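Local structure of glucose-6-phosphate isomerase (Plasmodium falciparum, 3QKI) at residues Phe183-Tyr192 and Glu520-Leu530. The protein probably catalyses the reversible conversion of glucose 6-phosphate to fructose 6-phosphate, the second step of glycolysis. Sequence-based numbering, arbitrary orientation.
Sequences FVYEAMKYYY and ELNFYTCGLLL
Glu520 and Tyr191 meet where residues 183-192 of helix 179-197 run nearly antiparallel (160°) to residues 523-530, the first turns of helix 523-543, a helix pair that joins the two alpha/beta sheet domains of the phosphoglucose isomerase fold. The carboxylate of Glu520 brings OE2 to the ring edge, 3.6 Å from Tyr191 CE2, its plane almost perpendicular to the ring. One water ties Glu520 OE1, Tyr191 OH and Asn522 ND2 together. Leu521 lays CD2 against Ala187, while its carbonyl O, hydrogen-bonded to His452 NE2, lies near Tyr191 CD2. Asn522 is the N-cap: OD1 accepts a nearly straight hydrogen bond from Thr525 N (2.9 Å), and its CA sits over the centre of the Tyr191 ring, 4.0 Å from the centroid, a CH-pi contact. Phe523 offers a face to Met188, whose chain, bent at chi2 and chi3, folds CE over the ring, 3.8 Å from its centroid. Tyr191 CD1 approaches the same ring obliquely. Cys526 is the knob in a hole formed by Phe183, Val184, Ala187 and Met188, its CB 3.6 Å from Met188 SD and its SG 3.8 Å from Phe183 CZ. Last, Leu530 sets CD1 at the edge of the Phe183 ring, 4.2 Å from CE2.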
# COMPACT_ATOMS: atom_id res chain seq x y z
N PHE A 183 11.10 1.50 5.98
CA PHE A 183 11.14 0.08 5.64
C PHE A 183 12.07 -0.62 6.66
O PHE A 183 11.65 -1.56 7.31
CB PHE A 183 11.60 -0.14 4.16
CG PHE A 183 12.54 -1.32 3.91
CD1 PHE A 183 12.24 -2.59 4.40
CD2 PHE A 183 13.73 -1.14 3.22
CE1 PHE A 183 13.15 -3.65 4.24
CE2 PHE A 183 14.60 -2.22 3.01
CZ PHE A 183 14.30 -3.46 3.52
N VAL A 184 13.32 -0.14 6.80
CA VAL A 184 14.33 -0.75 7.68
C VAL A 184 13.93 -0.66 9.15
O VAL A 184 14.10 -1.62 9.89
CB VAL A 184 15.77 -0.23 7.43
CG1 VAL A 184 16.79 -0.94 8.34
CG2 VAL A 184 16.17 -0.40 5.96
N TYR A 185 13.36 0.47 9.57
CA TYR A 185 12.92 0.68 10.93
C TYR A 185 11.86 -0.38 11.34
O TYR A 185 12.05 -1.10 12.32
CB TYR A 185 12.40 2.12 11.12
CG TYR A 185 11.87 2.32 12.52
CD1 TYR A 185 12.73 2.32 13.62
CD2 TYR A 185 10.50 2.41 12.76
CE1 TYR A 185 12.25 2.41 14.91
CE2 TYR A 185 10.00 2.49 14.05
CZ TYR A 185 10.88 2.50 15.12
OH TYR A 185 10.41 2.67 16.39
N GLU A 186 10.79 -0.47 10.59
CA GLU A 186 9.73 -1.45 10.86
C GLU A 186 10.22 -2.90 10.73
O GLU A 186 9.80 -3.75 11.50
CB GLU A 186 8.52 -1.18 9.95
CG GLU A 186 7.75 0.07 10.36
CD GLU A 186 7.10 0.01 11.73
OE1 GLU A 186 6.71 -1.10 12.17
OE2 GLU A 186 7.01 1.07 12.38
N ALA A 187 11.12 -3.17 9.77
CA ALA A 187 11.65 -4.51 9.56
C ALA A 187 12.49 -5.01 10.74
O ALA A 187 12.39 -6.17 11.13
CB ALA A 187 12.51 -4.54 8.30
N MET A 188 13.32 -4.12 11.28
CA MET A 188 14.31 -4.44 12.30
C MET A 188 13.95 -4.20 13.76
O MET A 188 14.60 -4.78 14.63
CB MET A 188 15.64 -3.74 11.95
CG MET A 188 16.24 -4.15 10.60
SD MET A 188 16.13 -5.94 10.21
CE MET A 188 16.99 -6.62 11.64
N LYS A 189 13.00 -3.32 14.04
CA LYS A 189 12.69 -2.98 15.43
C LYS A 189 12.42 -4.15 16.37
O LYS A 189 12.98 -4.17 17.46
CB LYS A 189 11.68 -1.83 15.56
CG LYS A 189 10.23 -2.21 15.23
CD LYS A 189 9.34 -0.95 15.30
CE LYS A 189 7.88 -1.32 15.38
NZ LYS A 189 7.01 -0.15 15.04
N TYR A 190 11.62 -5.14 15.92
CA TYR A 190 11.31 -6.31 16.75
C TYR A 190 12.48 -7.23 16.87
O TYR A 190 12.62 -7.87 17.91
CB TYR A 190 10.02 -7.02 16.31
CG TYR A 190 8.81 -6.23 16.77
CD1 TYR A 190 8.45 -6.19 18.12
CD2 TYR A 190 8.09 -5.44 15.89
CE1 TYR A 190 7.35 -5.46 18.56
CE2 TYR A 190 7.00 -4.68 16.32
CZ TYR A 190 6.62 -4.71 17.66
OH TYR A 190 5.57 -3.93 18.10
N TYR A 191 13.37 -7.28 15.85
CA TYR A 191 14.58 -8.10 15.97
C TYR A 191 15.45 -7.49 17.08
O TYR A 191 15.92 -8.18 17.98
CB TYR A 191 15.33 -8.18 14.64
CG TYR A 191 16.59 -9.01 14.73
CD1 TYR A 191 17.82 -8.41 14.95
CD2 TYR A 191 16.55 -10.39 14.64
CE1 TYR A 191 18.99 -9.16 15.06
CE2 TYR A 191 17.70 -11.17 14.76
CZ TYR A 191 18.92 -10.55 14.98
OH TYR A 191 20.07 -11.28 15.09
N TYR A 192 15.58 -6.16 17.05
CA TYR A 192 16.32 -5.42 18.05
C TYR A 192 15.67 -5.57 19.46
O TYR A 192 16.37 -5.95 20.40
CB TYR A 192 16.42 -3.97 17.59
CG TYR A 192 16.86 -3.00 18.66
CD1 TYR A 192 18.19 -2.96 19.10
CD2 TYR A 192 15.96 -2.09 19.21
CE1 TYR A 192 18.60 -2.04 20.06
CE2 TYR A 192 16.35 -1.18 20.17
CZ TYR A 192 17.67 -1.15 20.60
OH TYR A 192 18.04 -0.23 21.55
N GLU A 520 16.96 -15.91 8.26
CA GLU A 520 16.47 -15.03 9.31
C GLU A 520 16.49 -13.59 8.79
O GLU A 520 17.34 -13.26 7.96
CB GLU A 520 17.47 -15.18 10.49
CG GLU A 520 17.16 -14.42 11.76
CD GLU A 520 18.09 -14.75 12.91
OE1 GLU A 520 19.27 -15.09 12.65
OE2 GLU A 520 17.64 -14.66 14.08
N LEU A 521 15.62 -12.73 9.31
CA LEU A 521 15.68 -11.30 8.99
C LEU A 521 16.46 -10.61 10.11
O LEU A 521 15.90 -10.21 11.14
CB LEU A 521 14.29 -10.68 8.77
CG LEU A 521 14.27 -9.19 8.35
CD1 LEU A 521 15.15 -8.91 7.11
CD2 LEU A 521 12.85 -8.70 8.15
N ASN A 522 17.78 -10.54 9.95
CA ASN A 522 18.64 -9.86 10.90
C ASN A 522 19.18 -8.60 10.18
O ASN A 522 18.75 -8.32 9.05
CB ASN A 522 19.74 -10.79 11.44
CG ASN A 522 20.62 -11.42 10.39
OD1 ASN A 522 20.81 -10.89 9.29
ND2 ASN A 522 21.13 -12.60 10.68
N PHE A 523 20.04 -7.81 10.82
CA PHE A 523 20.55 -6.58 10.19
C PHE A 523 21.31 -6.83 8.88
O PHE A 523 21.09 -6.12 7.89
CB PHE A 523 21.38 -5.74 11.18
CG PHE A 523 20.51 -5.05 12.20
CD1 PHE A 523 19.97 -3.80 11.94
CD2 PHE A 523 20.23 -5.66 13.43
CE1 PHE A 523 19.13 -3.17 12.88
CE2 PHE A 523 19.42 -5.02 14.37
CZ PHE A 523 18.87 -3.78 14.10
N TYR A 524 22.17 -7.86 8.86
CA TYR A 524 22.96 -8.22 7.70
C TYR A 524 22.04 -8.62 6.51
O TYR A 524 22.21 -8.12 5.40
CB TYR A 524 23.93 -9.36 8.07
CG TYR A 524 24.75 -9.84 6.90
CD1 TYR A 524 24.35 -10.94 6.16
CD2 TYR A 524 25.94 -9.20 6.55
CE1 TYR A 524 25.12 -11.41 5.09
CE2 TYR A 524 26.70 -9.64 5.47
CZ TYR A 524 26.28 -10.73 4.73
OH TYR A 524 26.99 -11.16 3.64
N THR A 525 21.08 -9.53 6.76
CA THR A 525 20.13 -10.01 5.77
C THR A 525 19.24 -8.86 5.24
O THR A 525 18.88 -8.86 4.07
CB THR A 525 19.36 -11.21 6.34
OG1 THR A 525 20.29 -12.23 6.72
CG2 THR A 525 18.37 -11.77 5.38
N CYS A 526 18.87 -7.90 6.12
CA CYS A 526 18.04 -6.77 5.68
C CYS A 526 18.84 -5.92 4.66
O CYS A 526 18.26 -5.38 3.72
CB CYS A 526 17.56 -5.94 6.86
SG CYS A 526 16.16 -4.85 6.48
N GLY A 527 20.16 -5.86 4.85
CA GLY A 527 21.09 -5.19 3.95
C GLY A 527 21.16 -5.94 2.62
O GLY A 527 21.08 -5.31 1.55
N LEU A 528 21.25 -7.30 2.67
CA LEU A 528 21.24 -8.12 1.46
C LEU A 528 19.95 -7.84 0.64
O LEU A 528 20.04 -7.69 -0.57
CB LEU A 528 21.26 -9.62 1.80
CG LEU A 528 22.51 -10.25 2.36
CD1 LEU A 528 22.26 -11.70 2.67
CD2 LEU A 528 23.71 -10.10 1.39
N LEU A 529 18.78 -7.79 1.33
CA LEU A 529 17.47 -7.54 0.70
C LEU A 529 17.41 -6.14 0.04
O LEU A 529 16.95 -6.04 -1.09
CB LEU A 529 16.32 -7.76 1.71
CG LEU A 529 14.88 -7.57 1.20
CD1 LEU A 529 14.52 -8.58 0.11
CD2 LEU A 529 13.87 -7.68 2.35
N LEU A 530 17.86 -5.09 0.73
CA LEU A 530 17.87 -3.74 0.17
C LEU A 530 18.74 -3.67 -1.08
O LEU A 530 18.28 -3.19 -2.12
CB LEU A 530 18.37 -2.69 1.19
CG LEU A 530 18.59 -1.29 0.59
CD1 LEU A 530 17.27 -0.61 0.27
CD2 LEU A 530 19.50 -0.47 1.42
O HOH W 1 20.88 -13.30 13.58